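Local coordinates for protein alpha-acetolactate decarboxylase (Bacillus subtilis subsp. subtilis str. 168, PDB 5XNE) that catalyses the decarboxylation of (2S)-2-acetolactate to (R)-acetoin, the second of three steps from pyruvate to (R,R)-butane-2,3-diol, at residues B[76-81]-B[196-201]; B[10-15]-B[218-223]. One frame throughout, in Å; residues are numbered along the deposited sequence.

Contact 1 (B[76-81]-B[196-201]); sequences TFFTPD and TVTISQ
The loop residues F78 to D81 run over S200 and its neighbours on strand 195-208, the end-to-end directions of 77-81 and 198-201 differing by 103°, with the CA atoms of D81 and S200 closest at 5.1 Å. One face of the F78 ring lies on S200 CB, a CH-pi contact 3.9 Å from CB to the ring centroid, while T198 CG2 comes to the ring edge near its plane, 3.4 Å from CE1 of F78. F78 carries its CG anti to the backbone N (chi1 -167°), which brings the ring back over the strand. P80, at the centre of an inverse gamma turn, places its CB against T198 CG2 as well. After this turn D81 points its side chain toward the strand: its OD2 accepts a nearly straight bond from Q201 N (2.8 Å, 164°), met on the anti side of the carboxylate. Two waters lie within bonding distance of both D81 OD2 and Q201 O; one also reaches T79 OG1 and cannot donate to all three at once. T79 OG1 accepts a hydrogen bond from S200 OG (3.0 Å), which K202 NZ also bonds, and itself donates to D81 OD1. The D81 carboxylate is thus gripped through both oxygens, which fixes its rotation against the strand.

Contact 2 (B[10-15]-B[218-223]); sequences MTSLLD and ANLDNP
A218 and N219 meet D15 where the loop between helices 213-217 and 225-232 passes the short helix 10-14, a helix-against-loop packing that brings the N-terminal part of the chain against its C-terminal part. The methyl of A218 rests 3.6 Å from D15 OD2, and its carbonyl O is taken by N107 of the second subunit, so this loop also belongs to the dimer interface. N219 follows with its backbone N bonded to the same D15 OD2 (3.1 Å, 151°), approaching from above the carboxylate plane, 58° out of it. D15 CG stands anti to the backbone N (chi1 -169°), which swings the carboxylate out beyond the helix end to the loop. Its other oxygen, OD1, accepts a hydrogen bond from a water that accepts one in turn from N219 ND2. Replacing D15 by alanine removes the carboxylate and is likely to leave the N219 N-H without its acceptor and the water without its carboxylate partner. L220 is the apolar part of the contact: CD2 presses on the helix backbone, 3.5 Å from S12 CA, with F215 packing on both L220 and S12. A second water links L220 O to T11 OG1, which is also bonded to T9 OG1. Beyond it, N222 OD1 bonds D224 N, just before helix 225-232, and N222 ND2 bonds D228 OD2 in its first turn.

Contacts 1 and 2 lie on opposite sides of the chain's centre, their centres 30 Å apart and their nearest atoms about 16 Å apart, so neither touches the other. In sequence, contact 1 is nested inside the long loop that contact 2 closes. Contact 1 fixes the turn between strands 73-76 and 82-86 onto strand 195-208, whereas contact 2 joins two elements outside the sheet, a helix and a loop. Strand 195-208 leads by way of helix 213-217 to segment 218-223, and both contacts reach the second subunit, through Q201 in contact 1 and through four residues, A218 among them, in contact 2. Neither includes the zinc ligands H173, H175 and H186, which lie on strands 171-178 and 184-192.

Contact 1 (B[76-81]-B[196-201])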
loop_
_atom_site.group_PDB
_atom_site.type_symbol
_atom_site.label_atom_id
_atom_site.label_comp_id
_atom_site.label_asym_id
_atom_site.label_seq_id
_atom_site.Cartn_x
_atom_site.Cartn_y
_atom_site.Cartn_z
ATOM N N THR B 76 -10.631 -9.269 6.313
ATOM C CA THR B 76 -9.760 -9.598 7.426
ATOM C C THR B 76 -10.423 -10.665 8.263
ATOM O O THR B 76 -11.630 -10.916 8.122
ATOM C CB THR B 76 -9.447 -8.368 8.290
ATOM O OG1 THR B 76 -8.290 -8.632 9.090
ATOM C CG2 THR B 76 -10.619 -8.030 9.194
ATOM N N PHE B 77 -9.633 -11.294 9.123
ATOM C CA PHE B 77 -10.198 -12.150 10.153
ATOM C C PHE B 77 -10.375 -11.272 11.380
ATOM O O PHE B 77 -9.397 -10.867 12.026
ATOM C CB PHE B 77 -9.299 -13.361 10.437
ATOM C CG PHE B 77 -9.353 -14.403 9.365
ATOM C CD1 PHE B 77 -10.485 -15.201 9.211
ATOM C CD2 PHE B 77 -8.293 -14.566 8.484
ATOM C CE1 PHE B 77 -10.547 -16.159 8.208
ATOM C CE2 PHE B 77 -8.346 -15.522 7.478
ATOM C CZ PHE B 77 -9.466 -16.315 7.335
ATOM N N PHE B 78 -11.631 -10.951 11.661
ATOM C CA PHE B 78 -11.974 -9.977 12.678
ATOM C C PHE B 78 -11.727 -10.551 14.065
ATOM O O PHE B 78 -12.126 -11.679 14.356
ATOM C CB PHE B 78 -13.425 -9.545 12.524
ATOM C CG PHE B 78 -13.791 -8.333 13.330
ATOM C CD1 PHE B 78 -14.106 -8.438 14.681
ATOM C CD2 PHE B 78 -13.844 -7.080 12.732
ATOM C CE1 PHE B 78 -14.442 -7.315 15.417
ATOM C CE2 PHE B 78 -14.183 -5.957 13.455
ATOM C CZ PHE B 78 -14.492 -6.069 14.806
ATOM N N THR B 79 -11.059 -9.765 14.903
ATOM C CA THR B 79 -10.846 -10.129 16.301
ATOM C C THR B 79 -11.315 -8.964 17.154
ATOM O O THR B 79 -11.002 -7.818 16.866
ATOM C CB THR B 79 -9.373 -10.449 16.598
ATOM O OG1 THR B 79 -8.583 -9.271 16.408
ATOM C CG2 THR B 79 -8.868 -11.542 15.668
ATOM N N PRO B 80 -12.074 -9.245 18.218
ATOM C CA PRO B 80 -12.641 -8.141 19.002
ATOM C C PRO B 80 -11.631 -7.479 19.954
ATOM O O PRO B 80 -11.701 -7.680 21.169
ATOM C CB PRO B 80 -13.761 -8.822 19.786
ATOM C CG PRO B 80 -13.312 -10.238 19.921
ATOM C CD PRO B 80 -12.567 -10.561 18.659
ATOM N N ASP B 81 -10.720 -6.680 19.415
ATOM C CA ASP B 81 -9.647 -6.093 20.225
ATOM C C ASP B 81 -10.133 -5.001 21.167
ATOM O O ASP B 81 -9.603 -4.841 22.273
ATOM C CB ASP B 81 -8.555 -5.522 19.321
ATOM C CG ASP B 81 -7.973 -6.563 18.390
ATOM O OD1 ASP B 81 -8.066 -7.767 18.702
ATOM O OD2 ASP B 81 -7.409 -6.183 17.346
ATOM N N THR B 196 -23.478 -1.161 19.780
ATOM C CA THR B 196 -22.206 -1.658 20.272
ATOM C C THR B 196 -21.162 -1.524 19.164
ATOM O O THR B 196 -21.432 -1.840 17.997
ATOM C CB THR B 196 -22.306 -3.123 20.741
ATOM O OG1 THR B 196 -21.008 -3.614 21.103
ATOM C CG2 THR B 196 -22.889 -4.008 19.659
ATOM N N VAL B 197 -19.989 -1.018 19.532
ATOM C CA VAL B 197 -18.870 -0.917 18.603
ATOM C C VAL B 197 -17.823 -1.964 18.933
ATOM O O VAL B 197 -17.527 -2.228 20.103
ATOM C CB VAL B 197 -18.215 0.469 18.642
ATOM C CG1 VAL B 197 -17.154 0.588 17.549
ATOM C CG2 VAL B 197 -19.267 1.547 18.462
ATOM N N THR B 198 -17.265 -2.577 17.896
ATOM C CA THR B 198 -16.165 -3.508 18.066
ATOM C C THR B 198 -15.114 -3.141 17.025
ATOM O O THR B 198 -15.459 -2.858 15.873
ATOM C CB THR B 198 -16.614 -4.968 17.896
ATOM O OG1 THR B 198 -17.781 -5.206 18.697
ATOM C CG2 THR B 198 -15.537 -5.908 18.365
ATOM N N ILE B 199 -13.850 -3.120 17.439
ATOM C CA ILE B 199 -12.744 -2.687 16.577
ATOM C C ILE B 199 -11.616 -3.719 16.598
ATOM O O ILE B 199 -11.283 -4.290 17.651
ATOM C CB ILE B 199 -12.202 -1.307 17.006
ATOM C CG1 ILE B 199 -13.315 -0.258 16.949
ATOM C CG2 ILE B 199 -11.042 -0.872 16.120
ATOM C CD1 ILE B 199 -12.890 1.130 17.381
ATOM N N SER B 200 -11.037 -3.971 15.421
ATOM C CA SER B 200 -9.959 -4.939 15.275
ATOM C C SER B 200 -8.754 -4.248 14.637
ATOM O O SER B 200 -8.865 -3.661 13.564
ATOM C CB SER B 200 -10.428 -6.128 14.433
ATOM O OG SER B 200 -9.473 -7.175 14.420
ATOM N N GLN B 201 -7.609 -4.301 15.312
ATOM C CA GLN B 201 -6.410 -3.596 14.863
ATOM C C GLN B 201 -5.527 -4.525 14.032
ATOM O O GLN B 201 -5.279 -5.664 14.422
ATOM C CB GLN B 201 -5.633 -3.061 16.080
ATOM C CG GLN B 201 -4.256 -2.494 15.756
ATOM C CD GLN B 201 -3.537 -2.018 17.005
ATOM O OE1 GLN B 201 -4.057 -1.191 17.750
ATOM N NE2 GLN B 201 -2.347 -2.550 17.246
HETATM O O HOH W 1 -6.391 -7.976 15.421
HETATM O O HOH W 2 -5.006 -7.428 16.910
#

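Contact 2 (B[10-15]-B[218-223])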
loop_
_atom_site.group_PDB
_atom_site.type_symbol
_atom_site.label_atom_id
_atom_site.label_comp_id
_atom_site.label_asym_id
_atom_site.label_seq_id
_atom_site.Cartn_x
_atom_site.Cartn_y
_atom_site.Cartn_z
ATOM N N MET B 10 -8.265 1.182 -5.420
ATOM C CA MET B 10 -9.368 2.088 -5.669
ATOM C C MET B 10 -9.125 2.884 -6.946
ATOM O O MET B 10 -10.061 3.167 -7.690
ATOM C CB MET B 10 -9.573 3.040 -4.480
ATOM C CG MET B 10 -10.758 3.960 -4.637
ATOM S SD MET B 10 -12.306 3.030 -4.651
ATOM C CE MET B 10 -13.475 4.330 -5.029
ATOM N N THR B 11 -7.871 3.217 -7.219
ATOM C CA THR B 11 -7.614 3.986 -8.433
ATOM C C THR B 11 -7.883 3.174 -9.706
ATOM O O THR B 11 -8.222 3.761 -10.742
ATOM C CB THR B 11 -6.200 4.527 -8.467
ATOM O OG1 THR B 11 -5.269 3.447 -8.350
ATOM C CG2 THR B 11 -5.996 5.546 -7.325
ATOM N N SER B 12 -7.762 1.846 -9.650
ATOM C CA SER B 12 -8.149 1.030 -10.809
ATOM C C SER B 12 -9.659 1.069 -11.007
ATOM O O SER B 12 -10.152 1.153 -12.151
ATOM C CB SER B 12 -7.643 -0.417 -10.662
ATOM O OG SER B 12 -7.943 -1.205 -11.822
ATOM N N LEU B 13 -10.405 1.027 -9.904
ATOM C CA LEU B 13 -11.844 1.181 -9.976
ATOM C C LEU B 13 -12.222 2.554 -10.565
ATOM O O LEU B 13 -13.105 2.645 -11.424
ATOM C CB LEU B 13 -12.467 0.988 -8.586
ATOM C CG LEU B 13 -13.855 0.368 -8.496
ATOM C CD1 LEU B 13 -13.908 -1.058 -9.056
ATOM C CD2 LEU B 13 -14.354 0.427 -7.054
ATOM N N LEU B 14 -11.529 3.611 -10.138
ATOM C CA LEU B 14 -11.784 4.949 -10.668
ATOM C C LEU B 14 -11.655 4.972 -12.186
ATOM O O LEU B 14 -12.433 5.643 -12.864
ATOM C CB LEU B 14 -10.821 5.970 -10.061
ATOM C CG LEU B 14 -11.001 6.396 -8.607
ATOM C CD1 LEU B 14 -9.948 7.453 -8.263
ATOM C CD2 LEU B 14 -12.414 6.916 -8.353
ATOM N N ASP B 15 -10.686 4.217 -12.705
ATOM C CA ASP B 15 -10.400 4.187 -14.141
ATOM C C ASP B 15 -11.381 3.302 -14.923
ATOM O O ASP B 15 -11.241 3.124 -16.133
ATOM C CB ASP B 15 -8.965 3.708 -14.384
ATOM C CG ASP B 15 -8.509 3.917 -15.829
ATOM O OD1 ASP B 15 -8.739 5.020 -16.369
ATOM O OD2 ASP B 15 -7.946 2.978 -16.426
ATOM N N ALA B 218 -4.493 -0.616 -17.434
ATOM C CA ALA B 218 -5.187 0.537 -16.862
ATOM C C ALA B 218 -4.281 1.754 -16.701
ATOM O O ALA B 218 -3.069 1.630 -16.501
ATOM C CB ALA B 218 -5.797 0.177 -15.512
ATOM N N ASN B 219 -4.897 2.933 -16.758
ATOM C CA ASN B 219 -4.196 4.182 -16.482
ATOM C C ASN B 219 -4.428 4.588 -15.036
ATOM O O ASN B 219 -5.511 5.050 -14.666
ATOM C CB ASN B 219 -4.659 5.280 -17.441
ATOM C CG ASN B 219 -3.972 6.605 -17.182
ATOM O OD1 ASN B 219 -2.832 6.649 -16.714
ATOM N ND2 ASN B 219 -4.665 7.697 -17.487
ATOM N N LEU B 220 -3.407 4.398 -14.207
ATOM C CA LEU B 220 -3.544 4.632 -12.780
ATOM C C LEU B 220 -2.749 5.852 -12.354
ATOM O O LEU B 220 -2.368 5.987 -11.187
ATOM C CB LEU B 220 -3.092 3.404 -11.992
ATOM C CG LEU B 220 -3.820 2.109 -12.347
ATOM C CD1 LEU B 220 -3.435 0.985 -11.402
ATOM C CD2 LEU B 220 -5.322 2.337 -12.317
ATOM N N ASP B 221 -2.483 6.739 -13.305
ATOM C CA ASP B 221 -1.716 7.931 -12.987
ATOM C C ASP B 221 -2.584 9.174 -13.130
ATOM O O ASP B 221 -2.326 10.056 -13.948
ATOM C CB ASP B 221 -0.460 8.005 -13.858
ATOM C CG ASP B 221 0.540 6.894 -13.524
ATOM O OD1 ASP B 221 0.943 6.789 -12.341
ATOM O OD2 ASP B 221 0.922 6.125 -14.437
ATOM N N ASN B 222 -3.631 9.206 -12.312
ATOM C CA ASN B 222 -4.511 10.358 -12.164
ATOM C C ASN B 222 -4.073 11.210 -10.974
ATOM O O ASN B 222 -4.321 10.848 -9.827
ATOM C CB ASN B 222 -5.954 9.881 -11.985
ATOM C CG ASN B 222 -6.943 11.009 -11.678
ATOM O OD1 ASN B 222 -6.614 12.199 -11.701
ATOM N ND2 ASN B 222 -8.176 10.619 -11.377
ATOM N N PRO B 223 -3.444 12.361 -11.248
ATOM C CA PRO B 223 -2.983 13.264 -10.191
ATOM C C PRO B 223 -4.124 13.725 -9.283
ATOM O O PRO B 223 -3.871 14.207 -8.184
ATOM C CB PRO B 223 -2.398 14.447 -10.975
ATOM C CG PRO B 223 -3.157 14.433 -12.242
ATOM C CD PRO B 223 -3.331 12.983 -12.577
HETATM O O HOH W 3 -3.204 5.234 -8.966
HETATM O O HOH W 4 -7.543 6.837 -17.822
#